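Local coordinates for RagB/SusD domain protein (Flavobacterium johnsoniae, PDB 5J90), which binds chitin and, as a SusD-like protein, probably works as an outer-membrane lipoprotein of a chitin utilization locus, at residues A150-S153 / T159-F162; Y92-V97 / G135-S140; E355-G360 / Q418-Q423. All blocks are in the same frame, centred on the assembly; numbering follows the deposited sequence.

Contact 1 (A150-S153 / T159-F162); sequences AYDS and TQMF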
loop_
_atom_site.group_PDB
_atom_site.type_symbol
_atom_site.label_atom_id
_atom_site.label_comp_id
_atom_site.label_asym_id
_atom_site.label_seq_id
_atom_site.Cartn_x
_atom_site.Cartn_y
_atom_site.Cartn_z
ATOM N N ALA A 150 22.842 -5.281 1.478
ATOM C CA ALA A 150 21.504 -4.802 1.803
ATOM C C ALA A 150 20.683 -4.430 0.571
ATOM O O ALA A 150 21.219 -4.005 -0.459
ATOM C CB ALA A 150 21.578 -3.624 2.768
ATOM N N TYR A 151 19.373 -4.610 0.705
ATOM C CA TYR A 151 18.422 -4.201 -0.325
ATOM C C TYR A 151 17.992 -2.761 -0.071
ATOM O O TYR A 151 17.910 -2.328 1.077
ATOM C CB TYR A 151 17.177 -5.079 -0.273
ATOM C CG TYR A 151 17.323 -6.511 -0.774
ATOM C CD1 TYR A 151 18.478 -7.264 -0.537
ATOM C CD2 TYR A 151 16.272 -7.130 -1.439
ATOM C CE1 TYR A 151 18.575 -8.584 -0.985
ATOM C CE2 TYR A 151 16.363 -8.446 -1.887
ATOM C CZ TYR A 151 17.515 -9.170 -1.652
ATOM O OH TYR A 151 17.600 -10.470 -2.104
ATOM N N ASP A 152 17.703 -2.031 -1.143
ATOM C CA ASP A 152 17.044 -0.734 -1.026
ATOM C C ASP A 152 15.524 -0.928 -1.074
ATOM O O ASP A 152 15.032 -1.890 -1.664
ATOM C CB ASP A 152 17.417 0.180 -2.196
ATOM C CG ASP A 152 18.893 0.509 -2.275
ATOM O OD1 ASP A 152 19.652 0.242 -1.325
ATOM O OD2 ASP A 152 19.288 1.077 -3.320
ATOM N N SER A 153 14.777 0.007 -0.481
ATOM C CA SER A 153 13.330 -0.021 -0.655
ATOM C C SER A 153 12.993 0.347 -2.100
ATOM O O SER A 153 13.774 1.010 -2.783
ATOM C CB SER A 153 12.635 0.952 0.294
ATOM O OG SER A 153 12.873 2.289 -0.120
ATOM N N THR A 159 13.606 6.723 -6.780
ATOM C CA THR A 159 14.297 8.009 -6.683
ATOM C C THR A 159 15.668 7.952 -7.352
ATOM O O THR A 159 16.039 8.851 -8.116
ATOM C CB THR A 159 14.415 8.441 -5.213
ATOM O OG1 THR A 159 13.109 8.780 -4.740
ATOM C CG2 THR A 159 15.323 9.653 -5.044
ATOM N N GLN A 160 16.414 6.883 -7.089
ATOM C CA GLN A 160 17.724 6.731 -7.723
ATOM C C GLN A 160 17.649 6.624 -9.250
ATOM O O GLN A 160 18.462 7.223 -9.959
ATOM C CB GLN A 160 18.457 5.525 -7.146
ATOM C CG GLN A 160 18.844 5.650 -5.699
ATOM C CD GLN A 160 19.434 4.365 -5.172
ATOM O OE1 GLN A 160 20.599 4.057 -5.444
ATOM N NE2 GLN A 160 18.626 3.587 -4.434
ATOM N N MET A 161 16.676 5.871 -9.762
ATOM C CA MET A 161 16.522 5.721 -11.205
ATOM C C MET A 161 16.208 7.058 -11.874
ATOM O O MET A 161 16.769 7.374 -12.924
ATOM C CB MET A 161 15.476 4.655 -11.543
ATOM C CG MET A 161 15.906 3.242 -11.144
ATOM S SD MET A 161 14.799 1.946 -11.719
ATOM C CE MET A 161 13.218 2.389 -10.987
ATOM N N PHE A 162 15.332 7.859 -11.277
ATOM C CA PHE A 162 15.046 9.178 -11.845
ATOM C C PHE A 162 16.307 10.039 -11.868
ATOM O O PHE A 162 16.525 10.788 -12.826
ATOM C CB PHE A 162 13.954 9.894 -11.038
ATOM C CG PHE A 162 12.558 9.333 -11.226
ATOM C CD1 PHE A 162 12.001 9.178 -12.493
ATOM C CD2 PHE A 162 11.782 9.010 -10.121
ATOM C CE1 PHE A 162 10.706 8.688 -12.660
ATOM C CE2 PHE A 162 10.493 8.514 -10.275
ATOM C CZ PHE A 162 9.949 8.353 -11.552
#
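D152 and Q160 reach each other because both set CG anti to their own carbonyl carbon. From there Q160 runs out extended beyond CG (chi2 174°), which carries its amide off the helix to the aspartate in the preceding loop. The two backbones stay well apart, with 10.1 Å between the CA atoms of D152 and Q160, so the contact is made entirely by the ends of these side chains. Q160 NE2 donates to D152 OD2 over 2.8 Å, and the bond is nearly straight, with an N-H...O angle of 170°. The acceptor lies in the plane of the Q160 amide, whereas the donor comes to the carboxylate from above its plane; the two flat groups are inclined by 45°, and the side chains cross at about a right angle. D152 is buried, and its carboxylate has both oxygens engaged: OD2 takes the glutamine N-H, while OD1 is hydrogen-bonded to S140 OG. Bonds at both oxygens should limit rotation of the carboxylate and probably help to stabilise its negative charge. Q160 NE2 also makes a weak hydrogen bond to E156 O, one turn back on its helix. The contact thus ties the loop just ahead of helix 154-177 to the second turn of that helix, at whose start S153 is the N-cap. Next to it, Y151 and A150 pack on helix 479-489, and M161 faces helix 113-134.

Contact 2 (Y92-V97 / G135-S140); sequences YGYKNV and GPIIYS. With EDO (1,2-ethanediol), chain C.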
loop_
_atom_site.group_PDB
_atom_site.type_symbol
_atom_site.label_atom_id
_atom_site.label_comp_id
_atom_site.label_asym_id
_atom_site.label_seq_id
_atom_site.Cartn_x
_atom_site.Cartn_y
_atom_site.Cartn_z
ATOM N N TYR A 92 20.044 -13.993 -13.707
ATOM C CA TYR A 92 20.486 -13.504 -15.012
ATOM C C TYR A 92 20.538 -11.979 -15.098
ATOM O O TYR A 92 21.456 -11.417 -15.692
ATOM C CB TYR A 92 19.658 -14.108 -16.153
ATOM C CG TYR A 92 20.213 -15.439 -16.602
ATOM C CD1 TYR A 92 20.003 -16.588 -15.850
ATOM C CD2 TYR A 92 20.973 -15.542 -17.760
ATOM C CE1 TYR A 92 20.525 -17.806 -16.240
ATOM C CE2 TYR A 92 21.505 -16.762 -18.156
ATOM C CZ TYR A 92 21.275 -17.882 -17.388
ATOM O OH TYR A 92 21.794 -19.105 -17.776
ATOM N N GLY A 93 19.573 -11.305 -14.475
ATOM C CA GLY A 93 19.555 -9.854 -14.460
ATOM C C GLY A 93 20.751 -9.255 -13.743
ATOM O O GLY A 93 21.390 -8.328 -14.228
ATOM N N TYR A 94 21.057 -9.780 -12.562
ATOM C CA TYR A 94 22.176 -9.234 -11.811
ATOM C C TYR A 94 23.532 -9.568 -12.437
ATOM O O TYR A 94 24.436 -8.733 -12.450
ATOM C CB TYR A 94 22.116 -9.657 -10.334
ATOM C CG TYR A 94 21.233 -8.719 -9.543
ATOM C CD1 TYR A 94 19.890 -9.011 -9.335
ATOM C CD2 TYR A 94 21.734 -7.523 -9.051
ATOM C CE1 TYR A 94 19.069 -8.133 -8.636
ATOM C CE2 TYR A 94 20.919 -6.629 -8.351
ATOM C CZ TYR A 94 19.590 -6.956 -8.150
ATOM O OH TYR A 94 18.769 -6.087 -7.462
ATOM N N LYS A 95 23.659 -10.776 -12.976
ATOM C CA LYS A 95 24.932 -11.195 -13.545
ATOM C C LYS A 95 25.276 -10.416 -14.813
ATOM O O LYS A 95 26.441 -10.107 -15.066
ATOM C CB LYS A 95 24.898 -12.694 -13.845
ATOM C CG LYS A 95 26.179 -13.252 -14.450
ATOM C CD LYS A 95 27.224 -13.510 -13.380
ATOM C CE LYS A 95 28.516 -14.040 -13.986
ATOM N NZ LYS A 95 29.525 -14.340 -12.934
ATOM N N ASN A 96 24.256 -10.079 -15.596
ATOM C CA ASN A 96 24.487 -9.517 -16.927
ATOM C C ASN A 96 24.131 -8.058 -17.089
ATOM O O ASN A 96 24.833 -7.324 -17.775
ATOM C CB ASN A 96 23.754 -10.337 -17.976
ATOM C CG ASN A 96 24.311 -11.724 -18.095
ATOM O OD1 ASN A 96 25.458 -11.902 -18.502
ATOM N ND2 ASN A 96 23.522 -12.716 -17.714
ATOM N N VAL A 97 23.029 -7.629 -16.492
ATOM C CA VAL A 97 22.684 -6.219 -16.567
ATOM C C VAL A 97 23.363 -5.425 -15.455
ATOM O O VAL A 97 24.140 -4.504 -15.721
ATOM C CB VAL A 97 21.157 -6.003 -16.543
ATOM C CG1 VAL A 97 20.838 -4.521 -16.524
ATOM C CG2 VAL A 97 20.524 -6.680 -17.752
ATOM N N GLY A 135 9.933 -5.813 -5.827
ATOM C CA GLY A 135 9.802 -4.746 -4.842
ATOM C C GLY A 135 11.180 -4.256 -4.420
ATOM O O GLY A 135 11.942 -3.747 -5.241
ATOM N N PRO A 136 11.533 -4.413 -3.137
ATOM C CA PRO A 136 12.908 -4.094 -2.745
ATOM C C PRO A 136 13.904 -4.927 -3.553
ATOM O O PRO A 136 13.644 -6.101 -3.827
ATOM C CB PRO A 136 12.953 -4.494 -1.258
ATOM C CG PRO A 136 11.501 -4.443 -0.810
ATOM C CD PRO A 136 10.721 -4.902 -2.008
ATOM N N ILE A 137 15.011 -4.307 -3.952
ATOM C CA ILE A 137 16.078 -5.032 -4.658
ATOM C C ILE A 137 17.431 -4.493 -4.221
ATOM O O ILE A 137 17.516 -3.446 -3.580
ATOM C CB ILE A 137 15.956 -4.908 -6.204
ATOM C CG1 ILE A 137 16.128 -3.449 -6.650
ATOM C CG2 ILE A 137 14.642 -5.509 -6.698
ATOM C CD1 ILE A 137 16.368 -3.294 -8.159
ATOM N N ILE A 138 18.496 -5.210 -4.570
ATOM C CA ILE A 138 19.839 -4.679 -4.402
ATOM C C ILE A 138 20.089 -3.609 -5.466
ATOM O O ILE A 138 19.887 -3.840 -6.662
ATOM C CB ILE A 138 20.898 -5.790 -4.486
ATOM C CG1 ILE A 138 20.735 -6.744 -3.304
ATOM C CG2 ILE A 138 22.297 -5.179 -4.499
ATOM C CD1 ILE A 138 21.591 -8.011 -3.395
ATOM N N TYR A 139 20.495 -2.421 -5.039
ATOM C CA TYR A 139 20.751 -1.356 -6.004
ATOM C C TYR A 139 21.946 -0.523 -5.535
ATOM O O TYR A 139 23.049 -0.710 -6.045
ATOM C CB TYR A 139 19.473 -0.534 -6.287
ATOM C CG TYR A 139 19.444 0.099 -7.667
ATOM C CD1 TYR A 139 19.334 -0.686 -8.809
ATOM C CD2 TYR A 139 19.510 1.481 -7.824
ATOM C CE1 TYR A 139 19.314 -0.115 -10.074
ATOM C CE2 TYR A 139 19.488 2.063 -9.097
ATOM C CZ TYR A 139 19.386 1.255 -10.208
ATOM O OH TYR A 139 19.359 1.799 -11.476
ATOM N N SER A 140 21.760 0.327 -4.532
ATOM C CA SER A 140 22.855 1.182 -4.063
ATOM C C SER A 140 24.056 0.393 -3.525
ATOM O O SER A 140 25.197 0.853 -3.634
ATOM C CB SER A 140 22.371 2.198 -3.010
ATOM O OG SER A 140 22.051 1.583 -1.768
HETATM C C1 EDO C . 21.800 -21.664 -16.313
HETATM O O1 EDO C . 23.017 -20.947 -16.549
HETATM C C2 EDO C . 21.848 -22.280 -14.924
HETATM O O2 EDO C . 22.108 -21.256 -13.955
#
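The loop that leaves helix 113-134 is fastened here to helix 83-108, in the all-helical part of this SusD-like fold, and Y94 is the helix residue that reaches it. Its OH donates to the carbonyl O of I138 over a short 2.6 Å. The hydroxyl lies in the carbonyl plane on a lone pair, with a C=O...O angle of 122°, and I138 O in turn sits at the edge of the tyrosine ring, in its plane. Hydrocarbon lies beside the bond: CB of I137 is 3.3 Å from Y94 OH, and the ring makes an apolar contact, Y94 CE2 to I138 CB, at 4.0 Å. I137 has CG1 between its backbone N and carbonyl carbon (chi1 64°), which leaves both CG1 and CD1 alongside the phenol oxygen. Helix 83-108 widens to a pi-type turn at 93-97, and Y92 O accepts from both the N and the ND2 of N96. Away from the loop, Y92 OH shares a hydrogen bond of 2.5 Å with O1 of an ethanediol, probably a crystallisation additive. M127 and M130 of helix 113-134 also pack on Y94. In this buried setting the tyrosine supplies a polar partner to a loop carbonyl, and the in-plane, lone-pair bond probably restrains how both groups are oriented, while the adjacent hydrocarbon of I137 and I138 probably limits access of water.

Contact 3 (E355-G360 / Q418-Q423); sequences ELYEAG and QKIITQ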
loop_
_atom_site.group_PDB
_atom_site.type_symbol
_atom_site.label_atom_id
_atom_site.label_comp_id
_atom_site.label_asym_id
_atom_site.label_seq_id
_atom_site.Cartn_x
_atom_site.Cartn_y
_atom_site.Cartn_z
ATOM N N GLU A 355 -6.768 13.168 -28.622
ATOM C CA GLU A 355 -5.802 13.272 -29.723
ATOM C C GLU A 355 -4.669 12.273 -29.539
ATOM O O GLU A 355 -4.234 11.612 -30.488
ATOM C CB GLU A 355 -5.199 14.681 -29.794
ATOM C CG GLU A 355 -6.136 15.789 -30.253
ATOM C CD GLU A 355 -5.502 17.170 -30.126
ATOM O OE1 GLU A 355 -4.584 17.353 -29.286
ATOM O OE2 GLU A 355 -5.923 18.082 -30.874
ATOM N N LEU A 356 -4.181 12.172 -28.305
ATOM C CA LEU A 356 -3.036 11.328 -27.987
ATOM C C LEU A 356 -3.402 9.847 -28.063
ATOM O O LEU A 356 -2.631 9.038 -28.586
ATOM C CB LEU A 356 -2.492 11.707 -26.609
ATOM C CG LEU A 356 -1.838 13.090 -26.611
ATOM C CD1 LEU A 356 -1.701 13.623 -25.189
ATOM C CD2 LEU A 356 -0.482 13.051 -27.300
ATOM N N TYR A 357 -4.593 9.500 -27.582
ATOM C CA TYR A 357 -5.131 8.144 -27.700
ATOM C C TYR A 357 -5.201 7.716 -29.159
ATOM O O TYR A 357 -4.723 6.637 -29.527
ATOM C CB TYR A 357 -6.520 8.112 -27.072
ATOM C CG TYR A 357 -7.333 6.843 -27.222
ATOM C CD1 TYR A 357 -6.971 5.664 -26.555
ATOM C CD2 TYR A 357 -8.506 6.832 -27.977
ATOM C CE1 TYR A 357 -7.739 4.515 -26.651
ATOM C CE2 TYR A 357 -9.282 5.683 -28.081
ATOM C CZ TYR A 357 -8.894 4.524 -27.408
ATOM O OH TYR A 357 -9.646 3.380 -27.474
ATOM N N GLU A 358 -5.787 8.565 -29.997
ATOM C CA GLU A 358 -5.963 8.198 -31.397
ATOM C C GLU A 358 -4.622 8.145 -32.127
ATOM O O GLU A 358 -4.422 7.299 -33.008
ATOM C CB GLU A 358 -6.954 9.149 -32.080
ATOM C CG GLU A 358 -8.355 9.028 -31.497
ATOM C CD GLU A 358 -9.406 9.829 -32.245
ATOM O OE1 GLU A 358 -9.044 10.654 -33.118
ATOM O OE2 GLU A 358 -10.597 9.615 -31.942
ATOM N N ALA A 359 -3.703 9.027 -31.751
ATOM C CA ALA A 359 -2.362 9.008 -32.327
ATOM C C ALA A 359 -1.601 7.741 -31.935
ATOM O O ALA A 359 -0.825 7.207 -32.732
ATOM C CB ALA A 359 -1.575 10.252 -31.938
ATOM N N GLY A 360 -1.810 7.255 -30.712
ATOM C CA GLY A 360 -1.162 6.027 -30.282
ATOM C C GLY A 360 -1.641 4.822 -31.071
ATOM O O GLY A 360 -0.836 3.960 -31.454
ATOM N N GLN A 418 -9.614 3.039 -19.111
ATOM C CA GLN A 418 -9.758 1.674 -19.606
ATOM C C GLN A 418 -9.506 1.590 -21.113
ATOM O O GLN A 418 -8.863 0.651 -21.587
ATOM C CB GLN A 418 -11.131 1.098 -19.235
ATOM C CG GLN A 418 -11.312 -0.359 -19.624
ATOM C CD GLN A 418 -12.668 -0.915 -19.209
ATOM O OE1 GLN A 418 -13.541 -0.173 -18.743
ATOM N NE2 GLN A 418 -12.856 -2.219 -19.385
ATOM N N LYS A 419 -10.007 2.567 -21.867
ATOM C CA LYS A 419 -9.777 2.591 -23.309
ATOM C C LYS A 419 -8.296 2.758 -23.605
ATOM O O LYS A 419 -7.728 2.012 -24.404
ATOM C CB LYS A 419 -10.576 3.720 -23.969
ATOM C CG LYS A 419 -12.074 3.442 -24.046
ATOM C CD LYS A 419 -12.818 4.677 -24.534
ATOM C CE LYS A 419 -14.329 4.462 -24.510
ATOM N NZ LYS A 419 -14.808 3.614 -25.647
ATOM N N ILE A 420 -7.674 3.741 -22.963
ATOM C CA ILE A 420 -6.251 4.000 -23.163
ATOM C C ILE A 420 -5.387 2.775 -22.853
ATOM O O ILE A 420 -4.539 2.369 -23.658
ATOM C CB ILE A 420 -5.795 5.198 -22.309
ATOM C CG1 ILE A 420 -6.423 6.485 -22.853
ATOM C CG2 ILE A 420 -4.278 5.303 -22.300
ATOM C CD1 ILE A 420 -6.319 7.676 -21.897
ATOM N N ILE A 421 -5.613 2.172 -21.692
ATOM C CA ILE A 421 -4.792 1.034 -21.287
ATOM C C ILE A 421 -5.075 -0.199 -22.157
ATOM O O ILE A 421 -4.165 -0.975 -22.441
ATOM C CB ILE A 421 -4.964 0.708 -19.786
ATOM C CG1 ILE A 421 -4.596 1.922 -18.912
ATOM C CG2 ILE A 421 -4.121 -0.507 -19.403
ATOM C CD1 ILE A 421 -3.179 2.419 -19.090
ATOM N N THR A 422 -6.321 -0.380 -22.600
ATOM C CA THR A 422 -6.624 -1.499 -23.500
ATOM C C THR A 422 -5.811 -1.373 -24.792
ATOM O O THR A 422 -5.182 -2.337 -25.238
ATOM C CB THR A 422 -8.130 -1.563 -23.838
ATOM O OG1 THR A 422 -8.872 -1.843 -22.646
ATOM C CG2 THR A 422 -8.415 -2.655 -24.868
ATOM N N GLN A 423 -5.801 -0.178 -25.372
ATOM C CA GLN A 423 -5.055 0.036 -26.610
ATOM C C GLN A 423 -3.546 -0.049 -26.381
ATOM O O GLN A 423 -2.799 -0.554 -27.224
ATOM C CB GLN A 423 -5.479 1.348 -27.266
ATOM C CG GLN A 423 -6.873 1.240 -27.885
ATOM C CD GLN A 423 -6.954 0.149 -28.947
ATOM O OE1 GLN A 423 -6.038 -0.020 -29.755
ATOM N NE2 GLN A 423 -8.059 -0.598 -28.948
HETATM O O HOH W 1 -9.992 0.111 -26.770
#
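Y357 lies close against the backbone of helix 413-428, and nearly all of the contact is made by one side of its ring. With CG anti to the backbone N (chi1 173°), the ring leans across to the other helix. CE1 comes to 3.4 Å from K419 O, which sits at the ring edge, near its plane; CD1 lies 3.8 Å from I420 CG1. Further out, the phenol oxygen rests on hydrocarbon, Y357 OH being 3.5 Å from Q423 CG and 3.6 Å from K419 CB. The looser side is polar and holds one water, which accepts from Q423 NE2 at 3.0 Å and gives only a weak bond to Y357 OH, whose stronger partner is V405 O. Q423 bends at chi2 (-59°), and its amide, almost perpendicular to the ring, is also held by Y376 and R282. K419 NZ leads away to the carbonyls of A406 and T404. The segment axes run nearly parallel, 20° apart and 10.4 Å at closest approach, and here the Y357 ring lies between the two helices. Helices packed side by side are consistent with the helical, TPR-related scaffold of SusD-like proteins.

Contacts 1 and 2 form one continuous region: their centres lie 11 Å apart, and D152 of contact 1 joins the 135-140 loop of contact 2 through its backbone, D152 N lying 2.8 Å from I137 O. Helices 83-108 and 154-177 are therefore both tied to neighbouring pieces of loop. Contact 3 is remote, its centre 31 Å from that of contact 1 and 33 Å from that of contact 2, on the opposite side of the chain's centre from the latter; the nearest atoms of contacts 2 and 3 are about 20 Å apart. No chitin is bound at any of the three, and the ethanediol at Y92, probably a crystallisation additive, says nothing about a sugar site.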